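Local coordinates for protein structure-specific endonuclease subunit SLX1 (Candida glabrata, PDB 4XLG) that probably serves as the catalytic subunit of the SLX1-SLX4 endonuclease, introducing single-strand cuts into the duplex of branched DNA close to its junctions during repair and recombination, at residues L130-Q135 and E139-D144; L15-S18 and S24-I27; P31-R36 and N192-T197; D9-Y14 and P70-A75. The protein carries 1 engineered substitution. All coordinates share one frame; numbering follows the deposited sequence. Where two conformers were deposited one is given.

How the interactions relate
Interactions 2, 4 and 1 all reach one mixed sheet of the nuclease domain, while interaction 3 ties that domain to the long helix 176-213. Interaction 2, the hairpin of strands 12-18 and 25-30, shares strand 12-18 with interaction 4, where helix 72-84 packs beside the strand's start; their centres are about 18 Å apart. Interaction 1 comes later in the chain, on strand 129-132 across the sheet, and touches interaction 3 through Phe133 and Leu193. Interactions 3 and 4, about 12 Å apart between centres, alternate along the chain and meet at Phe10 and Pro33, joining the entry into the GIY-YIG core to the long helix.

Interaction 1. Residues L130-Q135 and E139-D144; sequences LHFFNQ and EIWKND
Leu130 lays its CD2 methyl over one face of the Trp141 indole, and Phe132 brings its ring up to the same face from farther along the strand. The two segments belong to a beta-alpha-beta crossover: strand 129-132 leads into helix 135-143, and the chain then returns as strand 160-168, parallel to the first. CD2 of Leu130 stands 3.9 Å from the centroid of the five-membered ring of Trp141, 23° off its normal, which makes a CH-pi contact; CE2 is the nearest indole atom, 3.6 Å from that methyl. The Phe132 ring arrives obliquely, its plane 43° from that of the indole, with CZ 3.4 Å from Trp141 CB. Both strand residues send their side chains to the same side of the sheet, as alternate positions of a strand do, so a broad tryptophan can span the two. Its CG is anti to the backbone N (chi1 172°), which turns the indole from the helix toward the strand. Leu111 of helix 107-118 and Val161 of strand 160-168 also touch it, and NE1 is satisfied by Thr115 OG1. At the corner after the strand, Asn134 suits the N-cap because its short amide can turn back to accept from Val137 N. One turn on, Glu139 N donates to Gln135 O at 2.9 Å.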
loop_
_atom_site.group_PDB
_atom_site.type_symbol
_atom_site.label_atom_id
_atom_site.label_comp_id
_atom_site.label_asym_id
_atom_site.label_seq_id
_atom_site.Cartn_x
_atom_site.Cartn_y
_atom_site.Cartn_z
ATOM N N LEU B 130 6.355 -1.193 6.798
ATOM C CA LEU B 130 6.221 -0.572 8.124
ATOM C C LEU B 130 7.599 0.053 8.465
ATOM O O LEU B 130 8.589 -0.665 8.605
ATOM C CB LEU B 130 5.815 -1.642 9.166
ATOM C CG LEU B 130 6.002 -1.231 10.637
ATOM C CD1 LEU B 130 5.158 0.014 10.963
ATOM C CD2 LEU B 130 5.618 -2.473 11.474
ATOM N N HIS B 131 7.642 1.375 8.614
ATOM C CA HIS B 131 8.917 2.059 8.842
ATOM C C HIS B 131 8.899 2.739 10.213
ATOM O O HIS B 131 7.962 3.522 10.484
ATOM C CB HIS B 131 9.153 3.161 7.800
ATOM C CG HIS B 131 10.460 3.871 8.021
ATOM N ND1 HIS B 131 11.667 3.375 7.567
ATOM C CD2 HIS B 131 10.762 4.987 8.746
ATOM C CE1 HIS B 131 12.652 4.154 7.980
ATOM N NE2 HIS B 131 12.126 5.152 8.680
ATOM N N PHE B 132 9.929 2.487 11.030
ATOM C CA PHE B 132 10.082 3.188 12.327
ATOM C C PHE B 132 11.112 4.305 12.289
ATOM O O PHE B 132 12.204 4.133 11.740
ATOM C CB PHE B 132 10.508 2.174 13.427
ATOM C CG PHE B 132 9.432 1.195 13.713
ATOM C CD1 PHE B 132 8.392 1.558 14.580
ATOM C CD2 PHE B 132 9.415 -0.056 13.108
ATOM C CE1 PHE B 132 7.332 0.668 14.863
ATOM C CE2 PHE B 132 8.381 -0.997 13.409
ATOM C CZ PHE B 132 7.322 -0.630 14.274
ATOM N N PHE B 133 10.757 5.448 12.866
ATOM C CA PHE B 133 11.680 6.563 13.000
ATOM C C PHE B 133 12.279 6.596 14.382
ATOM O O PHE B 133 13.176 7.414 14.690
ATOM C CB PHE B 133 10.953 7.873 12.772
ATOM C CG PHE B 133 10.346 7.983 11.400
ATOM C CD1 PHE B 133 11.190 8.245 10.284
ATOM C CD2 PHE B 133 8.960 7.821 11.217
ATOM C CE1 PHE B 133 10.626 8.373 8.998
ATOM C CE2 PHE B 133 8.371 7.954 9.923
ATOM C CZ PHE B 133 9.213 8.237 8.811
ATOM N N ASN B 134 11.747 5.732 15.235
ATOM C CA ASN B 134 12.227 5.670 16.629
ATOM C C ASN B 134 12.504 4.220 16.967
ATOM O O ASN B 134 11.623 3.358 16.799
ATOM C CB ASN B 134 11.188 6.269 17.615
ATOM C CG ASN B 134 11.717 6.308 19.066
ATOM O OD1 ASN B 134 11.893 5.260 19.695
ATOM N ND2 ASN B 134 12.008 7.525 19.582
ATOM N N GLN B 135 13.725 3.931 17.394
ATOM C CA GLN B 135 14.157 2.559 17.646
ATOM C C GLN B 135 13.514 1.954 18.903
ATOM O O GLN B 135 13.305 0.739 18.967
ATOM C CB GLN B 135 15.689 2.498 17.772
ATOM C CG GLN B 135 16.261 1.110 18.124
ATOM C CD GLN B 135 16.412 0.878 19.623
ATOM O OE1 GLN B 135 16.698 1.803 20.384
ATOM N NE2 GLN B 135 16.214 -0.366 20.052
ATOM N N GLU B 139 11.424 -1.457 18.954
ATOM C CA GLU B 139 11.691 -2.561 19.859
ATOM C C GLU B 139 10.408 -3.030 20.547
ATOM O O GLU B 139 10.207 -4.235 20.735
ATOM C CB GLU B 139 12.734 -2.167 20.904
ATOM C CG GLU B 139 14.148 -2.067 20.361
ATOM C CD GLU B 139 15.150 -1.738 21.448
ATOM O OE1 GLU B 139 15.000 -2.247 22.583
ATOM O OE2 GLU B 139 16.081 -0.965 21.177
ATOM N N ILE B 140 9.550 -2.086 20.921
ATOM C CA ILE B 140 8.276 -2.465 21.544
ATOM C C ILE B 140 7.424 -3.232 20.529
ATOM O O ILE B 140 6.804 -4.239 20.857
ATOM C CB ILE B 140 7.474 -1.241 22.035
ATOM C CG1 ILE B 140 8.170 -0.569 23.231
ATOM C CG2 ILE B 140 6.043 -1.669 22.381
ATOM C CD1 ILE B 140 7.600 0.813 23.562
ATOM N N TRP B 141 7.426 -2.770 19.281
ATOM C CA TRP B 141 6.661 -3.491 18.252
ATOM C C TRP B 141 7.206 -4.906 18.068
ATOM O O TRP B 141 6.453 -5.901 18.011
ATOM C CB TRP B 141 6.670 -2.735 16.909
ATOM C CG TRP B 141 6.032 -3.570 15.773
ATOM C CD1 TRP B 141 4.684 -3.678 15.496
ATOM C CD2 TRP B 141 6.697 -4.408 14.822
ATOM N NE1 TRP B 141 4.483 -4.536 14.440
ATOM C CE2 TRP B 141 5.694 -4.997 14.007
ATOM C CE3 TRP B 141 8.042 -4.713 14.567
ATOM C CZ2 TRP B 141 5.998 -5.860 12.948
ATOM C CZ3 TRP B 141 8.328 -5.590 13.538
ATOM C CH2 TRP B 141 7.319 -6.144 12.742
ATOM N N LYS B 142 8.527 -5.009 18.004
ATOM C CA LYS B 142 9.163 -6.301 17.783
ATOM C C LYS B 142 8.923 -7.241 18.945
ATOM O O LYS B 142 8.759 -8.465 18.749
ATOM C CB LYS B 142 10.653 -6.093 17.560
ATOM C CG LYS B 142 11.299 -7.137 16.689
ATOM C CD LYS B 142 12.436 -6.506 15.893
ATOM C CE LYS B 142 13.487 -5.917 16.826
ATOM N NZ LYS B 142 14.669 -5.407 16.081
ATOM N N ASN B 143 8.898 -6.687 20.155
ATOM C CA ASN B 143 8.660 -7.516 21.339
ATOM C C ASN B 143 7.307 -8.209 21.272
ATOM O O ASN B 143 7.143 -9.300 21.843
ATOM C CB ASN B 143 8.747 -6.686 22.604
ATOM C CG ASN B 143 10.179 -6.371 22.994
ATOM O OD1 ASN B 143 11.112 -7.047 22.563
ATOM N ND2 ASN B 143 10.360 -5.331 23.811
ATOM N N ASP B 144 6.349 -7.574 20.584
ATOM C CA ASP B 144 5.086 -8.216 20.209
ATOM C C ASP B 144 4.452 -8.850 21.447
ATOM O O ASP B 144 4.243 -10.059 21.493
ATOM C CB ASP B 144 5.330 -9.257 19.103
ATOM C CG ASP B 144 4.053 -9.877 18.571
ATOM O OD1 ASP B 144 2.999 -9.216 18.662
ATOM O OD2 ASP B 144 4.108 -11.027 18.055
#

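Interaction 2. Residues L15-S18 and S24-I27; sequences LLQS and SFYI
Gln17 and Phe25 lie side by side and point the same way, the amide plane only 29° from that of the phenyl ring. The methylene CG of Gln17 sits 3.5 Å from Phe25 CE1, so the glutamine chain runs obliquely past CE1 of the ring while its NE2 reaches on to Arg22 O. Phe25 has CG beside its backbone N (chi1 -62°), which brings the CE1 side of the ring toward Gln17. On this face Leu15 also directs CD1 at Ile27 CG1, 3.7 Å away; both branched residues are buried, with Trp82 of helix 72-84 against them. These are the first two strands of the GIY-YIG fold, joined as an antiparallel beta hairpin, and Tyr26 and Ile27 begin the YIG part of its signature. Leu16 and Tyr26 form the hydrogen-bonded pair: Leu16 N to Tyr26 O is 2.8 Å and nearly straight at 173°, and Tyr26 N returns to Leu16 O at 3.0 Å. Their side chains run alongside each other on the opposite face, where Leu16 CD1 comes 4.0 Å from Tyr26 CB and the tyrosine ring continues outward to an edge-to-face meeting with His40. Toward the turn, Ser18 N binds Ser24 O at 2.9 Å.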
loop_
_atom_site.group_PDB
_atom_site.type_symbol
_atom_site.label_atom_id
_atom_site.label_comp_id
_atom_site.label_asym_id
_atom_site.label_seq_id
_atom_site.Cartn_x
_atom_site.Cartn_y
_atom_site.Cartn_z
ATOM N N LEU B 15 1.803 7.198 12.714
ATOM C CA LEU B 15 1.495 7.283 14.149
ATOM C C LEU B 15 2.373 8.381 14.769
ATOM O O LEU B 15 3.609 8.363 14.592
ATOM C CB LEU B 15 1.785 5.930 14.820
ATOM C CG LEU B 15 1.647 5.914 16.358
ATOM C CD1 LEU B 15 0.183 6.197 16.789
ATOM C CD2 LEU B 15 2.177 4.571 16.930
ATOM N N LEU B 16 1.727 9.338 15.431
ATOM C CA LEU B 16 2.448 10.410 16.140
ATOM C C LEU B 16 2.367 10.103 17.617
ATOM O O LEU B 16 1.377 9.574 18.087
ATOM C CB LEU B 16 1.811 11.792 15.918
ATOM C CG LEU B 16 1.531 12.206 14.465
ATOM C CD1 LEU B 16 0.900 13.676 14.519
ATOM C CD2 LEU B 16 2.866 12.122 13.638
ATOM N N GLN B 17 3.428 10.460 18.326
ATOM C CA GLN B 17 3.436 10.414 19.773
ATOM C C GLN B 17 3.897 11.776 20.255
ATOM O O GLN B 17 4.947 12.240 19.855
ATOM C CB GLN B 17 4.390 9.323 20.258
ATOM C CG GLN B 17 4.413 9.225 21.842
ATOM C CD GLN B 17 5.346 8.096 22.327
ATOM O OE1 GLN B 17 6.126 7.526 21.544
ATOM N NE2 GLN B 17 5.267 7.796 23.603
ATOM N N SER B 18 3.114 12.419 21.116
ATOM C CA SER B 18 3.535 13.741 21.611
ATOM C C SER B 18 4.898 13.646 22.310
ATOM O O SER B 18 5.166 12.708 23.119
ATOM C CB SER B 18 2.456 14.295 22.571
ATOM O OG SER B 18 2.954 15.481 23.215
ATOM N N SER B 24 -0.022 10.688 24.698
ATOM C CA SER B 24 -0.882 11.204 23.594
ATOM C C SER B 24 -0.378 10.740 22.244
ATOM O O SER B 24 0.794 10.911 21.910
ATOM C CB SER B 24 -0.985 12.755 23.550
ATOM O OG SER B 24 -1.627 13.256 24.764
ATOM N N PHE B 25 -1.297 10.165 21.480
ATOM C CA PHE B 25 -1.001 9.659 20.119
ATOM C C PHE B 25 -1.977 10.224 19.112
ATOM O O PHE B 25 -3.099 10.662 19.484
ATOM C CB PHE B 25 -1.120 8.101 20.122
ATOM C CG PHE B 25 -0.128 7.442 21.060
ATOM C CD1 PHE B 25 1.167 7.206 20.614
ATOM C CD2 PHE B 25 -0.478 7.105 22.367
ATOM C CE1 PHE B 25 2.136 6.641 21.459
ATOM C CE2 PHE B 25 0.495 6.529 23.239
ATOM C CZ PHE B 25 1.789 6.305 22.778
ATOM N N TYR B 26 -1.608 10.109 17.836
ATOM C CA TYR B 26 -2.473 10.574 16.771
ATOM C C TYR B 26 -2.226 9.687 15.592
ATOM O O TYR B 26 -1.066 9.415 15.279
ATOM C CB TYR B 26 -2.146 12.023 16.418
ATOM C CG TYR B 26 -3.127 12.596 15.411
ATOM C CD1 TYR B 26 -2.894 12.464 14.051
ATOM C CD2 TYR B 26 -4.231 13.308 15.820
ATOM C CE1 TYR B 26 -3.801 12.964 13.105
ATOM C CE2 TYR B 26 -5.137 13.831 14.885
ATOM C CZ TYR B 26 -4.879 13.674 13.537
ATOM O OH TYR B 26 -5.736 14.178 12.608
ATOM N N ILE B 27 -3.296 9.290 14.905
ATOM C CA ILE B 27 -3.089 8.507 13.673
ATOM C C ILE B 27 -3.691 9.232 12.476
ATOM O O ILE B 27 -4.856 9.707 12.565
ATOM C CB ILE B 27 -3.782 7.116 13.816
ATOM C CG1 ILE B 27 -2.998 6.274 14.837
ATOM C CG2 ILE B 27 -3.841 6.345 12.419
ATOM C CD1 ILE B 27 -3.865 5.057 15.350
#

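Interaction 3. Residues P31-R36 and N192-T197; sequences PNPVRR and NLYSTT
The first turn of helix 33-41 meets the long helix 176-213 at Pro33 and Tyr194, whose CA atoms are the nearest across the contact at 7.4 Å. Tyr194 does nearly all the touching from its side. Its CG is anti to the backbone N (chi1 -180°), and the ring reaches out from the long helix into the start of the short one. Pro33 CD lies over one face of that ring, 3.7 Å from the centroid and 20° off the normal, a CH-pi contact in which the rigid proline offers a ring CH2. Val34 adds its CG2 methyl, 3.9 Å from Tyr194 CD2. Asn32 crosses the tyrosine at about a right angle, its amide plane 31° from the ring, with OD1 3.3 Å from Tyr194 CE2. Asn32 is the N-cap of helix 33-41, which follows the second strand of the GIY-YIG domain, and that same oxygen does the capping: Arg35 N donates to Asn32 OD1 at 3.0 Å, nearly straight and from above the amide plane, while Val34 N gives only a weak bond. Asparagine suits the position because its short side chain folds back over the first turn, and proline fits the next one, where a helix needs no N-H. Phe10 meets the Tyr194 ring edge-to-face. Within the long helix, Leu193 O accepts from Thr197 N and, on the other face of the carbonyl plane, from Thr197 OG1 at 2.8 Å.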
loop_
_atom_site.group_PDB
_atom_site.type_symbol
_atom_site.label_atom_id
_atom_site.label_comp_id
_atom_site.label_asym_id
_atom_site.label_seq_id
_atom_site.Cartn_x
_atom_site.Cartn_y
_atom_site.Cartn_z
ATOM N N PRO B 31 -0.199 11.922 1.700
ATOM C CA PRO B 31 0.757 11.713 0.590
ATOM C C PRO B 31 2.097 12.447 0.838
ATOM O O PRO B 31 3.014 12.280 0.029
ATOM C CB PRO B 31 0.031 12.338 -0.628
ATOM C CG PRO B 31 -0.722 13.497 -0.021
ATOM C CD PRO B 31 -1.239 12.929 1.367
ATOM N N ASN B 32 2.191 13.284 1.883
ATOM C CA ASN B 32 3.406 14.043 2.147
ATOM C C ASN B 32 3.530 14.186 3.668
ATOM O O ASN B 32 2.976 15.113 4.250
ATOM C CB ASN B 32 3.387 15.427 1.480
ATOM C CG ASN B 32 4.673 16.213 1.708
ATOM O OD1 ASN B 32 5.429 15.942 2.649
ATOM N ND2 ASN B 32 4.904 17.206 0.874
ATOM N N PRO B 33 4.293 13.292 4.263
ATOM C CA PRO B 33 4.388 13.263 5.738
ATOM C C PRO B 33 5.206 14.429 6.285
ATOM O O PRO B 33 5.015 14.767 7.479
ATOM C CB PRO B 33 5.069 11.903 6.028
ATOM C CG PRO B 33 5.977 11.680 4.769
ATOM C CD PRO B 33 5.083 12.224 3.615
ATOM N N VAL B 34 6.100 15.033 5.477
ATOM C CA VAL B 34 6.881 16.153 5.977
ATOM C C VAL B 34 5.966 17.386 6.159
ATOM O O VAL B 34 5.914 18.015 7.237
ATOM C CB VAL B 34 8.067 16.509 4.999
ATOM C CG1 VAL B 34 8.828 17.703 5.611
ATOM C CG2 VAL B 34 8.978 15.232 4.858
ATOM N N ARG B 35 5.226 17.710 5.069
ATOM C CA ARG B 35 4.301 18.822 5.107
ATOM C C ARG B 35 3.233 18.583 6.216
ATOM O O ARG B 35 2.877 19.501 6.997
ATOM C CB ARG B 35 3.624 18.953 3.748
ATOM C CG ARG B 35 2.671 20.141 3.692
ATOM C CD ARG B 35 2.252 20.357 2.211
ATOM N NE ARG B 35 1.504 21.605 2.238
ATOM C CZ ARG B 35 0.203 21.638 2.502
ATOM N NH1 ARG B 35 -0.441 22.807 2.564
ATOM N NH2 ARG B 35 -0.446 20.478 2.652
ATOM N N ARG B 36 2.782 17.336 6.285
ATOM C CA ARG B 36 1.727 17.002 7.285
ATOM C C ARG B 36 2.240 17.186 8.696
ATOM O O ARG B 36 1.544 17.731 9.564
ATOM C CB ARG B 36 1.254 15.579 7.108
ATOM C CG ARG B 36 0.181 15.118 8.172
ATOM C CD ARG B 36 -1.067 16.009 8.153
ATOM N NE ARG B 36 -1.711 15.951 6.836
ATOM C CZ ARG B 36 -2.425 14.917 6.416
ATOM N NH1 ARG B 36 -2.903 14.934 5.165
ATOM N NH2 ARG B 36 -2.739 13.906 7.230
ATOM N N ASN B 192 14.142 12.526 5.185
ATOM C CA ASN B 192 15.046 11.614 4.482
ATOM C C ASN B 192 14.326 10.444 3.855
ATOM O O ASN B 192 14.561 10.141 2.656
ATOM C CB ASN B 192 16.136 11.098 5.430
ATOM C CG ASN B 192 17.147 12.182 5.772
ATOM O OD1 ASN B 192 17.162 13.255 5.141
ATOM N ND2 ASN B 192 17.968 11.929 6.809
ATOM N N LEU B 193 13.426 9.805 4.619
ATOM C CA LEU B 193 12.675 8.660 4.105
ATOM C C LEU B 193 11.810 9.092 2.903
ATOM O O LEU B 193 11.817 8.431 1.857
ATOM C CB LEU B 193 11.759 8.040 5.181
ATOM C CG LEU B 193 10.836 6.916 4.623
ATOM C CD1 LEU B 193 11.649 5.658 4.233
ATOM C CD2 LEU B 193 9.729 6.555 5.574
ATOM N N TYR B 194 11.097 10.209 3.053
ATOM C CA TYR B 194 10.157 10.637 2.013
ATOM C C TYR B 194 10.897 11.024 0.710
ATOM O O TYR B 194 10.548 10.564 -0.391
ATOM C CB TYR B 194 9.370 11.832 2.513
ATOM C CG TYR B 194 8.348 12.402 1.575
ATOM C CD1 TYR B 194 7.335 11.580 1.034
ATOM C CD2 TYR B 194 8.299 13.767 1.326
ATOM C CE1 TYR B 194 6.346 12.108 0.220
ATOM C CE2 TYR B 194 7.296 14.313 0.500
ATOM C CZ TYR B 194 6.324 13.460 -0.023
ATOM O OH TYR B 194 5.334 14.005 -0.757
ATOM N N SER B 195 11.921 11.862 0.841
ATOM C CA SER B 195 12.542 12.447 -0.376
ATOM C C SER B 195 13.297 11.330 -1.076
ATOM O O SER B 195 13.393 11.267 -2.336
ATOM C CB SER B 195 13.473 13.635 -0.025
ATOM O OG SER B 195 12.684 14.740 0.403
ATOM N N THR B 196 13.839 10.429 -0.272
ATOM C CA THR B 196 14.575 9.317 -0.883
ATOM C C THR B 196 13.637 8.368 -1.629
ATOM O O THR B 196 13.980 7.871 -2.707
ATOM C CB THR B 196 15.379 8.526 0.168
ATOM O OG1 THR B 196 16.481 9.346 0.655
ATOM C CG2 THR B 196 16.012 7.294 -0.472
ATOM N N THR B 197 12.471 8.088 -1.035
ATOM C CA THR B 197 11.486 7.194 -1.659
ATOM C C THR B 197 11.071 7.774 -3.013
ATOM O O THR B 197 11.045 7.059 -4.023
ATOM C CB THR B 197 10.251 6.991 -0.738
ATOM O OG1 THR B 197 10.716 6.338 0.434
ATOM C CG2 THR B 197 9.208 6.065 -1.415
#

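Interaction 4. Residues D9-Y14 and P70-A75; sequences DFYGCY and PSRIAA
Tyr11 reaches from the segment just before strand 12-18 onto the first turn of helix 72-84, and its CB already leans toward that helix. Its first torsion (chi1 -143°) departs from a staggered value, setting the ring alongside Arg72. From CB outward, CD1 meets the methyl of Ala75, with CB of that alanine 3.4 Å away, and CE1 skirts the same methyl. The ring centre lies under Arg72 CA, 4.1 Å from the centroid and only 7° off the normal, so the helix backbone itself supplies the CH-pi contact. CE2 then passes Arg72 CB at 3.7 Å, and CZ comes 3.6 Å from Arg72 CG. At the tip, Tyr11 OH stands 3.3 Å from Arg72 CG. It also lies at the edge of the guanidinium, whose plane is turned 67° from the ring. Alanine suits its place because its small methyl lets the aromatic ring lie close against the helix. The helix itself is started by Ser71, an N-cap whose OG accepts from Ala74 N at 2.9 Å. This packing joins the beginning of the GIY-YIG core to the helix beside its sheet, while Pro70, Ser71 and Ile73 pack against another protein chain. Since Tyr11 meets the CA and the methylenes of Arg72, the contact is mainly one of packing and CH-pi, and the charged end of the arginine extends past the tyrosine instead of pairing with it.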
loop_
_atom_site.group_PDB
_atom_site.type_symbol
_atom_site.label_atom_id
_atom_site.label_comp_id
_atom_site.label_asym_id
_atom_site.label_seq_id
_atom_site.Cartn_x
_atom_site.Cartn_y
_atom_site.Cartn_z
ATOM N N ASP B 9 2.671 7.923 -5.619
ATOM C CA ASP B 9 4.112 7.888 -5.396
ATOM C C ASP B 9 4.421 7.585 -3.944
ATOM O O ASP B 9 5.361 6.873 -3.645
ATOM C CB ASP B 9 4.754 9.250 -5.800
ATOM C CG ASP B 9 4.486 9.587 -7.263
ATOM O OD1 ASP B 9 4.290 8.659 -8.113
ATOM O OD2 ASP B 9 4.407 10.772 -7.590
ATOM N N PHE B 10 3.680 8.220 -3.047
ATOM C CA PHE B 10 3.798 7.954 -1.627
ATOM C C PHE B 10 2.461 8.155 -0.968
ATOM O O PHE B 10 1.813 9.172 -1.191
ATOM C CB PHE B 10 4.841 8.914 -0.971
ATOM C CG PHE B 10 5.120 8.560 0.498
ATOM C CD1 PHE B 10 4.298 9.020 1.536
ATOM C CD2 PHE B 10 6.158 7.697 0.780
ATOM C CE1 PHE B 10 4.539 8.620 2.909
ATOM C CE2 PHE B 10 6.451 7.311 2.147
ATOM C CZ PHE B 10 5.636 7.779 3.193
ATOM N N TYR B 11 2.014 7.192 -0.157
ATOM C CA TYR B 11 0.818 7.477 0.637
ATOM C C TYR B 11 1.031 6.638 1.890
ATOM O O TYR B 11 1.256 5.412 1.786
ATOM C CB TYR B 11 -0.505 7.094 -0.109
ATOM C CG TYR B 11 -1.605 8.106 0.202
ATOM C CD1 TYR B 11 -2.194 8.159 1.520
ATOM C CD2 TYR B 11 -1.977 9.050 -0.732
ATOM C CE1 TYR B 11 -3.166 9.148 1.818
ATOM C CE2 TYR B 11 -2.940 10.009 -0.452
ATOM C CZ TYR B 11 -3.497 10.052 0.834
ATOM O OH TYR B 11 -4.440 11.030 1.081
ATOM N N GLY B 12 0.951 7.267 3.064
ATOM C CA GLY B 12 1.314 6.518 4.255
ATOM C C GLY B 12 0.330 6.828 5.375
ATOM O O GLY B 12 -0.288 7.897 5.416
ATOM N N CYS B 13 0.193 5.856 6.270
ATOM C CA CYS B 13 -0.577 6.017 7.515
ATOM C C CYS B 13 0.420 6.102 8.659
ATOM O O CYS B 13 1.170 5.159 8.875
ATOM C CB CYS B 13 -1.488 4.820 7.791
ATOM S SG CYS B 13 -2.895 4.665 6.705
ATOM N N TYR B 14 0.378 7.205 9.405
ATOM C CA TYR B 14 1.412 7.507 10.399
ATOM C C TYR B 14 0.871 7.484 11.792
ATOM O O TYR B 14 -0.323 7.695 12.051
ATOM C CB TYR B 14 2.065 8.887 10.136
ATOM C CG TYR B 14 1.034 10.048 10.047
ATOM C CD1 TYR B 14 0.627 10.753 11.197
ATOM C CD2 TYR B 14 0.455 10.405 8.790
ATOM C CE1 TYR B 14 -0.298 11.801 11.113
ATOM C CE2 TYR B 14 -0.452 11.484 8.685
ATOM C CZ TYR B 14 -0.818 12.163 9.893
ATOM O OH TYR B 14 -1.720 13.172 9.807
ATOM N N PRO B 70 -1.832 1.180 -2.361
ATOM C CA PRO B 70 -2.088 1.265 -3.801
ATOM C C PRO B 70 -3.010 2.441 -4.138
ATOM O O PRO B 70 -3.200 2.743 -5.316
ATOM C CB PRO B 70 -2.767 -0.082 -4.129
ATOM C CG PRO B 70 -3.354 -0.583 -2.782
ATOM C CD PRO B 70 -2.320 -0.080 -1.759
ATOM N N SER B 71 -3.649 3.038 -3.130
ATOM C CA SER B 71 -4.565 4.164 -3.391
ATOM C C SER B 71 -4.734 4.925 -2.118
ATOM O O SER B 71 -4.536 4.386 -1.033
ATOM C CB SER B 71 -5.962 3.708 -3.883
ATOM O OG SER B 71 -6.577 2.812 -2.926
ATOM N N ARG B 72 -5.204 6.151 -2.254
ATOM C CA ARG B 72 -5.618 6.933 -1.063
ATOM C C ARG B 72 -6.759 6.174 -0.355
ATOM O O ARG B 72 -6.814 6.133 0.857
ATOM C CB ARG B 72 -6.114 8.329 -1.523
ATOM C CG ARG B 72 -6.735 9.212 -0.419
ATOM C CD ARG B 72 -7.343 10.481 -1.067
ATOM N NE ARG B 72 -8.414 10.954 -0.208
ATOM C CZ ARG B 72 -9.709 10.782 -0.441
ATOM N NH1 ARG B 72 -10.134 10.224 -1.578
ATOM N NH2 ARG B 72 -10.579 11.226 0.459
ATOM N N ILE B 73 -7.666 5.596 -1.144
ATOM C CA ILE B 73 -8.789 4.872 -0.533
ATOM C C ILE B 73 -8.255 3.777 0.396
ATOM O O ILE B 73 -8.743 3.590 1.511
ATOM C CB ILE B 73 -9.712 4.205 -1.602
ATOM C CG1 ILE B 73 -10.364 5.271 -2.482
ATOM C CG2 ILE B 73 -10.782 3.328 -0.918
ATOM C CD1 ILE B 73 -11.082 6.334 -1.668
ATOM N N ALA B 74 -7.326 2.978 -0.115
ATOM C CA ALA B 74 -6.752 1.889 0.720
ATOM C C ALA B 74 -6.068 2.399 1.970
ATOM O O ALA B 74 -6.173 1.776 3.034
ATOM C CB ALA B 74 -5.740 1.040 -0.106
ATOM N N ALA B 75 -5.320 3.506 1.861
ATOM C CA ALA B 75 -4.661 4.086 3.047
ATOM C C ALA B 75 -5.715 4.496 4.071
ATOM O O ALA B 75 -5.547 4.335 5.267
ATOM C CB ALA B 75 -3.813 5.333 2.643
#